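Local coordinates for ADP/ATP-dependent NAD(P)H-hydrate dehydratase (Bacillus subtilis, PDB 3RPZ), which catalyses the ADP/ATP-dependent dehydration of hydrated NAD(P)H, which restores the normal reduced dinucleotide, at residues P71-V74 / P75-E79; D219-T222 / G223-G227; L51-R55 / S56-K60. All blocks are in the same frame, centred on the assembly; numbering follows the deposited sequence.

Overall arrangement
Contacts 3, 1 and 2 follow in that order along the chain. Contacts 2 and 3 are closest, with centres about 9 Å apart. G223 O lies 3.3 Å from A53 CB, and M224 CA packs on S56 OG. Contacts 1 and 3 have centres about 14 Å apart and meet where L77 and E79 pack on L51 and M54. Contacts 1 and 2 do not touch; their nearest atoms are about 9 Å apart. Contacts 1 and 3 both serve one hydrated NADPH, through P78 and K60. D219 of contact 2 holds a different copy of it. Each hydrated NADPH lies between two subunits, so one chain contributes to two pockets.

Contact 1: P71-V74 / P75-E79; sequences PLIV and PVLPE. With NPW (beta-6-hydroxy-1,4,5,6-tetrahydronicotinamide adenine dinucleotide phosphate), chain D.
With chi1 of I73 at -59°, its CG2 stands anti to the backbone N and meets CB of L77 at 4.0 Å. The two side chains lie side by side and point the same way. L77 carries its own CG anti to the backbone N (chi1 -174°), and its branched end packs on M54 of helix 44-54. I73 rests on A46 of the same helix and on Y82 of strand 81-84. The backbone ties the same pair together. O of I73 accepts two N-H groups. The bond from L77 N is 2.9 Å long, and that from V76 N is 3.0 Å. Prolines shape the rest of the turn. P78 has no N-H to give, so its N lies 3.0 Å from V74 O without a bond. P75 follows V74 directly, and its ring crowds the V74 side chain across the peptide bond, with P75 CD 3.4 Å from V74 CB. P78 O accepts the amide N7C of the hydrated NADPH at 2.8 Å. E79 OE2 bonds to H265 N of the second subunit, and V74 packs on P43 of that subunit. The arrangement is a proline-rich turn between helix 70-73 and strand 81-84. It offers a backbone carbonyl to the carboxamide of the substrate, in a pocket built between two subunits.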
loop_
_atom_site.group_PDB
_atom_site.type_symbol
_atom_site.label_atom_id
_atom_site.label_comp_id
_atom_site.label_asym_id
_atom_site.label_seq_id
_atom_site.Cartn_x
_atom_site.Cartn_y
_atom_site.Cartn_z
ATOM N N PRO A 71 1.526 12.361 -6.536
ATOM C CA PRO A 71 2.320 11.301 -5.924
ATOM C C PRO A 71 1.581 10.425 -4.922
ATOM O O PRO A 71 2.028 9.326 -4.610
ATOM C CB PRO A 71 3.440 12.048 -5.268
ATOM C CG PRO A 71 2.937 13.426 -5.051
ATOM C CD PRO A 71 2.082 13.703 -6.225
ATOM N N LEU A 72 0.459 10.922 -4.393
ATOM C CA LEU A 72 -0.313 10.203 -3.414
ATOM C C LEU A 72 -1.229 9.181 -4.026
ATOM O O LEU A 72 -1.722 8.245 -3.353
ATOM C CB LEU A 72 -1.134 11.186 -2.565
ATOM C CG LEU A 72 -0.318 12.369 -2.103
ATOM C CD1 LEU A 72 -1.203 13.302 -1.230
ATOM C CD2 LEU A 72 1.005 11.953 -1.411
ATOM N N ILE A 73 -1.501 9.293 -5.316
ATOM C CA ILE A 73 -2.319 8.374 -6.069
ATOM C C ILE A 73 -1.532 7.199 -6.657
ATOM O O ILE A 73 -1.955 6.052 -6.581
ATOM C CB ILE A 73 -3.063 9.121 -7.219
ATOM C CG1 ILE A 73 -3.939 10.224 -6.655
ATOM C CG2 ILE A 73 -3.865 8.127 -8.072
ATOM C CD1 ILE A 73 -4.487 11.223 -7.703
ATOM N N VAL A 74 -0.380 7.533 -7.234
ATOM C CA VAL A 74 0.403 6.596 -8.041
ATOM C C VAL A 74 0.628 5.224 -7.403
ATOM O O VAL A 74 0.419 4.214 -8.049
ATOM C CB VAL A 74 1.725 7.218 -8.525
ATOM C CG1 VAL A 74 2.565 6.208 -9.311
ATOM C CG2 VAL A 74 1.388 8.430 -9.418
ATOM N N PRO A 75 1.096 5.134 -6.145
ATOM C CA PRO A 75 1.441 3.822 -5.613
ATOM C C PRO A 75 0.236 2.905 -5.473
ATOM O O PRO A 75 0.375 1.662 -5.534
ATOM C CB PRO A 75 2.027 4.099 -4.247
ATOM C CG PRO A 75 2.185 5.536 -4.156
ATOM C CD PRO A 75 1.467 6.224 -5.241
ATOM N N VAL A 76 -0.961 3.486 -5.315
ATOM C CA VAL A 76 -2.192 2.708 -5.113
ATOM C C VAL A 76 -2.916 2.443 -6.426
ATOM O O VAL A 76 -3.509 1.350 -6.627
ATOM C CB VAL A 76 -3.098 3.484 -4.125
ATOM C CG1 VAL A 76 -4.384 2.717 -3.901
ATOM C CG2 VAL A 76 -2.337 3.761 -2.766
ATOM N N LEU A 77 -2.852 3.407 -7.363
ATOM C CA LEU A 77 -3.504 3.339 -8.648
ATOM C C LEU A 77 -2.448 3.674 -9.717
ATOM O O LEU A 77 -2.497 4.740 -10.352
ATOM C CB LEU A 77 -4.670 4.290 -8.729
ATOM C CG LEU A 77 -5.531 4.227 -9.976
ATOM C CD1 LEU A 77 -6.280 2.909 -10.105
ATOM C CD2 LEU A 77 -6.518 5.410 -9.989
ATOM N N PRO A 78 -1.493 2.783 -9.928
ATOM C CA PRO A 78 -0.439 3.078 -10.881
ATOM C C PRO A 78 -0.932 3.095 -12.323
ATOM O O PRO A 78 -0.171 3.525 -13.203
ATOM C CB PRO A 78 0.608 1.958 -10.615
ATOM C CG PRO A 78 -0.203 0.853 -10.034
ATOM C CD PRO A 78 -1.205 1.524 -9.175
ATOM N N GLU A 79 -2.151 2.645 -12.594
ATOM C CA GLU A 79 -2.657 2.527 -13.932
ATOM C C GLU A 79 -3.118 3.847 -14.546
ATOM O O GLU A 79 -3.255 3.937 -15.758
ATOM C CB GLU A 79 -3.795 1.507 -13.982
ATOM C CG GLU A 79 -3.364 0.076 -13.559
ATOM C CD GLU A 79 -3.222 -0.163 -12.068
ATOM O OE1 GLU A 79 -3.655 0.662 -11.230
ATOM O OE2 GLU A 79 -2.742 -1.277 -11.745
HETATM P P NPW D . -7.992 3.636 -31.398
HETATM O O1 NPW D . -7.764 5.129 -31.320
HETATM O O2 NPW D . -8.542 2.962 -30.183
HETATM O O3 NPW D . -8.735 3.180 -32.665
HETATM P PA NPW D . -0.951 5.306 -27.892
HETATM P PB NPW D . -0.784 4.147 -25.228
HETATM C C1A NPW D . -4.365 2.189 -31.241
HETATM C C1B NPW D . 2.028 4.849 -21.516
HETATM N N1C NPW D . 1.096 4.308 -20.556
HETATM N N1D NPW D . -6.327 -2.418 -32.250
HETATM C C2A NPW D . -5.474 3.121 -30.755
HETATM O O2A NPW D . -6.536 2.991 -31.677
HETATM C C2B NPW D . 2.665 3.813 -22.448
HETATM O O2B NPW D . 3.659 3.051 -21.811
HETATM C C2C NPW D . 1.139 4.549 -19.272
HETATM C C2D NPW D . -6.451 -1.258 -32.911
HETATM C C3A NPW D . -4.798 4.481 -30.789
HETATM O O3A NPW D . -4.759 5.051 -32.114
HETATM C C3B NPW D . 3.212 4.781 -23.516
HETATM O O3B NPW D . 4.462 5.293 -23.033
HETATM C C3C NPW D . 0.350 4.284 -18.272
HETATM N N3D NPW D . -5.918 -0.063 -32.607
HETATM C C4B NPW D . 2.148 5.888 -23.535
HETATM O O4B NPW D . 1.313 5.743 -22.349
HETATM C C4C NPW D . -0.950 3.575 -18.636
HETATM C C4D NPW D . -5.157 -0.145 -31.508
HETATM O O4D NPW D . -3.170 2.770 -30.712
HETATM C C4E NPW D . -3.387 4.117 -30.367
HETATM C C5A NPW D . -4.981 -1.309 -30.711
HETATM C C5B NPW D . 1.237 5.829 -24.764
HETATM O O5B NPW D . 0.771 4.495 -24.978
HETATM C C5C NPW D . -1.266 3.825 -20.100
HETATM C C5E NPW D . -3.178 4.234 -28.856
HETATM O O5E NPW D . -1.782 4.149 -28.593
HETATM C C6C NPW D . -0.058 3.473 -21.012
HETATM O O6C NPW D . 0.299 2.095 -20.966
HETATM C C6D NPW D . -5.607 -2.536 -31.111
HETATM N N6D NPW D . -5.524 -3.700 -30.489
HETATM N N7A NPW D . -4.199 -1.093 -29.593
HETATM C C7C NPW D . 0.675 4.540 -16.899
HETATM N N7C NPW D . -0.192 4.184 -15.962
HETATM O O7C NPW D . 1.742 5.138 -16.603
HETATM C C8A NPW D . -3.888 0.257 -29.687
HETATM N N9A NPW D . -4.482 0.782 -30.867
HETATM O OA1 NPW D . -1.414 6.647 -28.282
HETATM O OA2 NPW D . 0.383 4.851 -28.216
HETATM O OA3 NPW D . -1.300 5.185 -26.326
HETATM O OB1 NPW D . -0.788 2.756 -25.682
HETATM O OB2 NPW D . -1.600 4.508 -24.027
#

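Contact 2: D219-T222 / G223-G227; sequences DTLT and GMILG. With NPW (beta-6-hydroxy-1,4,5,6-tetrahydronicotinamide adenine dinucleotide phosphate), chain B.
M224 N bonds to T220 O at 2.9 Å, and I225 N bonds to L221 O at the same length. Both are fairly straight helical bonds, four residues apart. L226 N reaches T222 O in the same way. The bond from G223 N to D219 O is weak, at 3.3 Å.

Apolar contacts follow the same spacing. L221 has its CG anti to the backbone N (chi1 175°), and this CG lies 4.0 Å from CD1 of I225. The two side chains lie at a slant to each other. I225 CG1 also comes to 3.4 Å from L221 O, so the isoleucine covers the carbonyl that its own N-H bonds. M224 has its CG beside the backbone N (chi1 -69°), which sets CG 3.5 Å from T220 O. Its SD then lies 4.2 Å from CG2 of T220. L221 also touches the bound AMP, and L226 packs on I129 of strand 128-130 and A53 of helix 44-54.

The stretch belongs to helix 217-231. D219 ends the sequence GTGD, which matches the GXGD signature of the ribokinase-like fold. In that fold the first turn of this helix faces the nucleotide phosphates. A magnesium ion lies about 4 Å from the D219 side chain.

Polar side chains make the third group. The D219 carboxylate takes two ligand hydroxyls, one on each oxygen. OD2 accepts the 6-hydroxyl O6C of the hydrated NADPH at 2.6 Å. This is presumably the hydroxyl lost in the dehydration. OD1 accepts the ribose hydroxyl O2B at 2.8 Å. Two bonds should keep the carboxylate from turning. T222 OG1 is hydrogen-bonded to D131 OD2 and G218 O.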
loop_
_atom_site.group_PDB
_atom_site.type_symbol
_atom_site.label_atom_id
_atom_site.label_comp_id
_atom_site.label_asym_id
_atom_site.label_seq_id
_atom_site.Cartn_x
_atom_site.Cartn_y
_atom_site.Cartn_z
ATOM N N ASP A 219 -17.393 10.118 -3.308
ATOM C CA ASP A 219 -16.258 10.339 -4.196
ATOM C C ASP A 219 -16.011 9.080 -5.028
ATOM O O ASP A 219 -15.794 9.137 -6.257
ATOM C CB ASP A 219 -15.034 10.793 -3.386
ATOM C CG ASP A 219 -15.304 11.984 -2.538
ATOM O OD1 ASP A 219 -15.954 12.962 -3.020
ATOM O OD2 ASP A 219 -14.877 11.989 -1.357
ATOM N N THR A 220 -15.999 7.896 -4.376
ATOM C CA THR A 220 -15.925 6.647 -5.076
ATOM C C THR A 220 -17.054 6.516 -6.145
ATOM O O THR A 220 -16.843 6.060 -7.268
ATOM C CB THR A 220 -15.996 5.510 -4.072
ATOM O OG1 THR A 220 -14.874 5.568 -3.181
ATOM C CG2 THR A 220 -16.009 4.151 -4.760
ATOM N N LEU A 221 -18.297 6.832 -5.743
ATOM C CA LEU A 221 -19.423 6.737 -6.656
ATOM C C LEU A 221 -19.190 7.564 -7.914
ATOM O O LEU A 221 -19.454 7.083 -9.024
ATOM C CB LEU A 221 -20.748 7.123 -5.977
ATOM C CG LEU A 221 -21.924 7.161 -6.923
ATOM C CD1 LEU A 221 -22.271 5.784 -7.458
ATOM C CD2 LEU A 221 -23.146 7.777 -6.201
ATOM N N THR A 222 -18.714 8.805 -7.781
ATOM C CA THR A 222 -18.472 9.636 -8.961
ATOM C C THR A 222 -17.560 8.927 -9.940
ATOM O O THR A 222 -17.769 8.894 -11.139
ATOM C CB THR A 222 -17.881 10.957 -8.512
ATOM O OG1 THR A 222 -18.899 11.642 -7.782
ATOM C CG2 THR A 222 -17.420 11.819 -9.691
ATOM N N GLY A 223 -16.514 8.319 -9.398
ATOM C CA GLY A 223 -15.613 7.523 -10.247
ATOM C C GLY A 223 -16.264 6.331 -10.902
ATOM O O GLY A 223 -16.062 6.057 -12.100
ATOM N N MET A 224 -17.068 5.604 -10.144
ATOM C CA MET A 224 -17.780 4.468 -10.724
ATOM C C MET A 224 -18.689 4.889 -11.903
ATOM O O MET A 224 -18.727 4.252 -12.952
ATOM C CB MET A 224 -18.559 3.715 -9.671
ATOM C CG MET A 224 -17.699 2.995 -8.701
ATOM S SD MET A 224 -18.622 2.150 -7.386
ATOM C CE MET A 224 -19.654 1.048 -8.307
ATOM N N ILE A 225 -19.417 6.001 -11.732
ATOM C CA ILE A 225 -20.236 6.515 -12.832
ATOM C C ILE A 225 -19.352 6.846 -14.050
ATOM O O ILE A 225 -19.682 6.489 -15.185
ATOM C CB ILE A 225 -21.041 7.727 -12.421
ATOM C CG1 ILE A 225 -21.995 7.386 -11.274
ATOM C CG2 ILE A 225 -21.927 8.206 -13.560
ATOM C CD1 ILE A 225 -22.692 8.620 -10.598
ATOM N N LEU A 226 -18.214 7.488 -13.808
ATOM C CA LEU A 226 -17.314 7.879 -14.869
ATOM C C LEU A 226 -16.848 6.667 -15.684
ATOM O O LEU A 226 -16.886 6.663 -16.889
ATOM C CB LEU A 226 -16.112 8.612 -14.285
ATOM C CG LEU A 226 -15.054 9.086 -15.296
ATOM C CD1 LEU A 226 -15.652 10.092 -16.293
ATOM C CD2 LEU A 226 -13.839 9.698 -14.564
ATOM N N GLY A 227 -16.394 5.633 -15.006
ATOM C CA GLY A 227 -15.981 4.428 -15.712
ATOM C C GLY A 227 -17.143 3.749 -16.424
ATOM O O GLY A 227 -17.012 3.313 -17.588
HETATM P P NPW B . -26.000 17.742 8.492
HETATM O O1 NPW B . -25.122 18.915 8.867
HETATM O O2 NPW B . -25.460 16.372 8.746
HETATM O O3 NPW B . -27.453 17.861 8.986
HETATM P PA NPW B . -20.653 19.318 2.698
HETATM P PB NPW B . -18.997 16.998 2.114
HETATM C C1A NPW B . -25.792 17.707 4.590
HETATM C C1B NPW B . -14.924 16.364 -0.165
HETATM N N1C NPW B . -14.613 15.116 0.490
HETATM N N1D NPW B . -29.423 14.114 4.584
HETATM C C2A NPW B . -25.163 17.794 5.979
HETATM O O2A NPW B . -26.234 17.869 6.897
HETATM C C2B NPW B . -16.084 16.295 -1.165
HETATM O O2B NPW B . -15.720 15.673 -2.372
HETATM C C2C NPW B . -13.416 14.599 0.556
HETATM C C2D NPW B . -29.407 15.331 5.147
HETATM C C3A NPW B . -24.345 19.071 5.889
HETATM O O3A NPW B . -25.145 20.259 6.064
HETATM C C3B NPW B . -16.353 17.807 -1.300
HETATM O O3B NPW B . -15.409 18.330 -2.245
HETATM C C3C NPW B . -12.898 13.585 1.188
HETATM N N3D NPW B . -28.425 16.247 5.126
HETATM C C4B NPW B . -16.043 18.324 0.113
HETATM O O4B NPW B . -15.321 17.285 0.835
HETATM C C4C NPW B . -13.855 12.830 2.104
HETATM C C4D NPW B . -27.384 15.814 4.404
HETATM O O4D NPW B . -24.788 18.238 3.722
HETATM C C4E NPW B . -23.863 19.009 4.452
HETATM C C5A NPW B . -27.277 14.535 3.793
HETATM C C5B NPW B . -17.298 18.673 0.917
HETATM O O5B NPW B . -18.262 17.622 0.822
HETATM C C5C NPW B . -15.013 13.736 2.479
HETATM C C5E NPW B . -22.502 18.322 4.319
HETATM O O5E NPW B . -22.013 18.557 3.004
HETATM C C6C NPW B . -15.678 14.362 1.221
HETATM O O6C NPW B . -16.263 13.395 0.354
HETATM C C6D NPW B . -28.376 13.619 3.886
HETATM N N6D NPW B . -28.435 12.406 3.360
HETATM N N7A NPW B . -26.063 14.327 3.169
HETATM C C7C NPW B . -11.555 13.119 1.001
HETATM N N7C NPW B . -11.155 12.047 1.668
HETATM O O7C NPW B . -10.764 13.754 0.256
HETATM C C8A NPW B . -25.382 15.513 3.409
HETATM N N9A NPW B . -26.227 16.384 4.150
HETATM O OA1 NPW B . -20.397 20.415 3.644
HETATM O OA2 NPW B . -20.855 19.577 1.289
HETATM O OA3 NPW B . -19.495 18.240 2.986
HETATM O OB1 NPW B . -20.085 16.185 1.570
HETATM O OB2 NPW B . -18.000 16.343 3.017
#

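Contact 3: L51-R55 / S56-K60; sequences LGAMR and SGLGK. With NPW (beta-6-hydroxy-1,4,5,6-tetrahydronicotinamide adenine dinucleotide phosphate), chain D.
L58 and M54 lie at an angle to each other, with L58 CD1 4.0 Å from M54 CE. The second branch of L58, CD2, turns to A53 and meets its CB at 4.0 Å. The two branches of L58 thus divide between M54 and A53. Its CG lies between the backbone N and the carbonyl carbon (chi1 54°), which brings it to 3.3 Å from A53 O. An alanine here would lose both branches and is likely to leave M54 CE and A53 CB without this apolar neighbour, opening a gap beside the helix end. S56 turns back to the helix in another way. Its OG gives a hydrogen bond of 2.8 Å to G52 O, almost end-on to the carbonyl (163°). S56 N bonds to A53 O at 3.0 Å. G57 then takes a positive phi (92°), where a side chain would jam against the preceding carbonyl. The guanidinium of R55 reaches the second subunit, where NH1 bonds to T261 O and forms a salt bridge with E266. Past the turn, the K60 chain, bent at chi3, reaches the ligand, and its NZ bonds to the phosphate oxygen OB2 of the hydrated NADPH at 2.7 Å. The turn links helix 44-54 to strand 60-65, completing a beta-alpha-beta crossover from the parallel strand 32-36 that carries K60 to the diphosphate.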
loop_
_atom_site.group_PDB
_atom_site.type_symbol
_atom_site.label_atom_id
_atom_site.label_comp_id
_atom_site.label_asym_id
_atom_site.label_seq_id
_atom_site.Cartn_x
_atom_site.Cartn_y
_atom_site.Cartn_z
ATOM N N LEU A 51 -9.845 5.214 -8.371
ATOM C CA LEU A 51 -10.047 3.772 -8.188
ATOM C C LEU A 51 -11.431 3.360 -8.619
ATOM O O LEU A 51 -11.587 2.380 -9.349
ATOM C CB LEU A 51 -9.845 3.420 -6.702
ATOM C CG LEU A 51 -8.479 3.342 -6.173
ATOM C CD1 LEU A 51 -8.456 3.476 -4.668
ATOM C CD2 LEU A 51 -7.745 2.058 -6.616
ATOM N N GLY A 52 -12.474 4.125 -8.249
ATOM C CA GLY A 52 -13.807 3.797 -8.716
ATOM C C GLY A 52 -13.902 3.772 -10.221
ATOM O O GLY A 52 -14.549 2.899 -10.807
ATOM N N ALA A 53 -13.271 4.720 -10.886
ATOM C CA ALA A 53 -13.326 4.838 -12.336
ATOM C C ALA A 53 -12.590 3.674 -13.013
ATOM O O ALA A 53 -13.147 3.056 -13.924
ATOM C CB ALA A 53 -12.808 6.214 -12.770
ATOM N N MET A 54 -11.352 3.438 -12.599
ATOM C CA MET A 54 -10.580 2.409 -13.287
ATOM C C MET A 54 -11.120 1.029 -13.029
ATOM O O MET A 54 -10.968 0.143 -13.876
ATOM C CB MET A 54 -9.091 2.522 -13.000
ATOM C CG MET A 54 -8.523 3.861 -13.402
ATOM S SD MET A 54 -6.755 3.791 -13.810
ATOM C CE MET A 54 -6.895 3.031 -15.369
ATOM N N ARG A 55 -11.760 0.814 -11.877
ATOM C CA ARG A 55 -12.444 -0.445 -11.612
ATOM C C ARG A 55 -13.684 -0.635 -12.450
ATOM O O ARG A 55 -14.196 -1.754 -12.522
ATOM C CB ARG A 55 -12.850 -0.485 -10.139
ATOM C CG ARG A 55 -11.759 -0.877 -9.175
ATOM C CD ARG A 55 -11.384 -2.333 -9.287
ATOM N NE ARG A 55 -10.526 -2.761 -8.233
ATOM C CZ ARG A 55 -9.688 -3.779 -8.293
ATOM N NH1 ARG A 55 -9.523 -4.468 -9.373
ATOM N NH2 ARG A 55 -8.991 -4.088 -7.209
ATOM N N SER A 56 -14.229 0.416 -13.048
ATOM C CA SER A 56 -15.542 0.402 -13.651
ATOM C C SER A 56 -15.577 0.356 -15.148
ATOM O O SER A 56 -16.508 0.835 -15.792
ATOM C CB SER A 56 -16.400 1.515 -13.090
ATOM O OG SER A 56 -16.621 1.273 -11.692
ATOM N N GLY A 57 -14.559 -0.238 -15.772
ATOM C CA GLY A 57 -14.666 -0.656 -17.161
ATOM C C GLY A 57 -14.222 0.319 -18.254
ATOM O O GLY A 57 -14.434 0.037 -19.423
ATOM N N LEU A 58 -13.592 1.427 -17.870
ATOM C CA LEU A 58 -12.968 2.332 -18.849
ATOM C C LEU A 58 -11.751 1.659 -19.511
ATOM O O LEU A 58 -11.348 0.539 -19.153
ATOM C CB LEU A 58 -12.677 3.696 -18.225
ATOM C CG LEU A 58 -11.838 3.687 -16.930
ATOM C CD1 LEU A 58 -10.432 3.071 -17.158
ATOM C CD2 LEU A 58 -11.668 5.108 -16.402
ATOM N N GLY A 59 -11.189 2.360 -20.498
ATOM C CA GLY A 59 -9.951 1.941 -21.106
ATOM C C GLY A 59 -8.749 2.569 -20.471
ATOM O O GLY A 59 -7.821 1.868 -20.063
ATOM N N LYS A 60 -8.715 3.896 -20.410
ATOM C CA LYS A 60 -7.647 4.648 -19.782
ATOM C C LYS A 60 -8.249 5.711 -18.900
ATOM O O LYS A 60 -9.364 6.152 -19.139
ATOM C CB LYS A 60 -6.699 5.293 -20.804
ATOM C CG LYS A 60 -5.786 4.262 -21.495
ATOM C CD LYS A 60 -4.551 4.860 -22.164
ATOM C CE LYS A 60 -4.906 5.607 -23.326
ATOM N NZ LYS A 60 -3.585 6.375 -23.779
HETATM P P NPW D . -7.992 3.636 -31.398
HETATM O O1 NPW D . -7.764 5.129 -31.320
HETATM O O2 NPW D . -8.542 2.962 -30.183
HETATM O O3 NPW D . -8.735 3.180 -32.665
HETATM P PA NPW D . -0.951 5.306 -27.892
HETATM P PB NPW D . -0.784 4.147 -25.228
HETATM C C1A NPW D . -4.365 2.189 -31.241
HETATM C C1B NPW D . 2.028 4.849 -21.516
HETATM N N1C NPW D . 1.096 4.308 -20.556
HETATM N N1D NPW D . -6.327 -2.418 -32.250
HETATM C C2A NPW D . -5.474 3.121 -30.755
HETATM O O2A NPW D . -6.536 2.991 -31.677
HETATM C C2B NPW D . 2.665 3.813 -22.448
HETATM O O2B NPW D . 3.659 3.051 -21.811
HETATM C C2C NPW D . 1.139 4.549 -19.272
HETATM C C2D NPW D . -6.451 -1.258 -32.911
HETATM C C3A NPW D . -4.798 4.481 -30.789
HETATM O O3A NPW D . -4.759 5.051 -32.114
HETATM C C3B NPW D . 3.212 4.781 -23.516
HETATM O O3B NPW D . 4.462 5.293 -23.033
HETATM C C3C NPW D . 0.350 4.284 -18.272
HETATM N N3D NPW D . -5.918 -0.063 -32.607
HETATM C C4B NPW D . 2.148 5.888 -23.535
HETATM O O4B NPW D . 1.313 5.743 -22.349
HETATM C C4C NPW D . -0.950 3.575 -18.636
HETATM C C4D NPW D . -5.157 -0.145 -31.508
HETATM O O4D NPW D . -3.170 2.770 -30.712
HETATM C C4E NPW D . -3.387 4.117 -30.367
HETATM C C5A NPW D . -4.981 -1.309 -30.711
HETATM C C5B NPW D . 1.237 5.829 -24.764
HETATM O O5B NPW D . 0.771 4.495 -24.978
HETATM C C5C NPW D . -1.266 3.825 -20.100
HETATM C C5E NPW D . -3.178 4.234 -28.856
HETATM O O5E NPW D . -1.782 4.149 -28.593
HETATM C C6C NPW D . -0.058 3.473 -21.012
HETATM O O6C NPW D . 0.299 2.095 -20.966
HETATM C C6D NPW D . -5.607 -2.536 -31.111
HETATM N N6D NPW D . -5.524 -3.700 -30.489
HETATM N N7A NPW D . -4.199 -1.093 -29.593
HETATM C C7C NPW D . 0.675 4.540 -16.899
HETATM N N7C NPW D . -0.192 4.184 -15.962
HETATM O O7C NPW D . 1.742 5.138 -16.603
HETATM C C8A NPW D . -3.888 0.257 -29.687
HETATM N N9A NPW D . -4.482 0.782 -30.867
HETATM O OA1 NPW D . -1.414 6.647 -28.282
HETATM O OA2 NPW D . 0.383 4.851 -28.216
HETATM O OA3 NPW D . -1.300 5.185 -26.326
HETATM O OB1 NPW D . -0.788 2.756 -25.682
HETATM O OB2 NPW D . -1.600 4.508 -24.027
#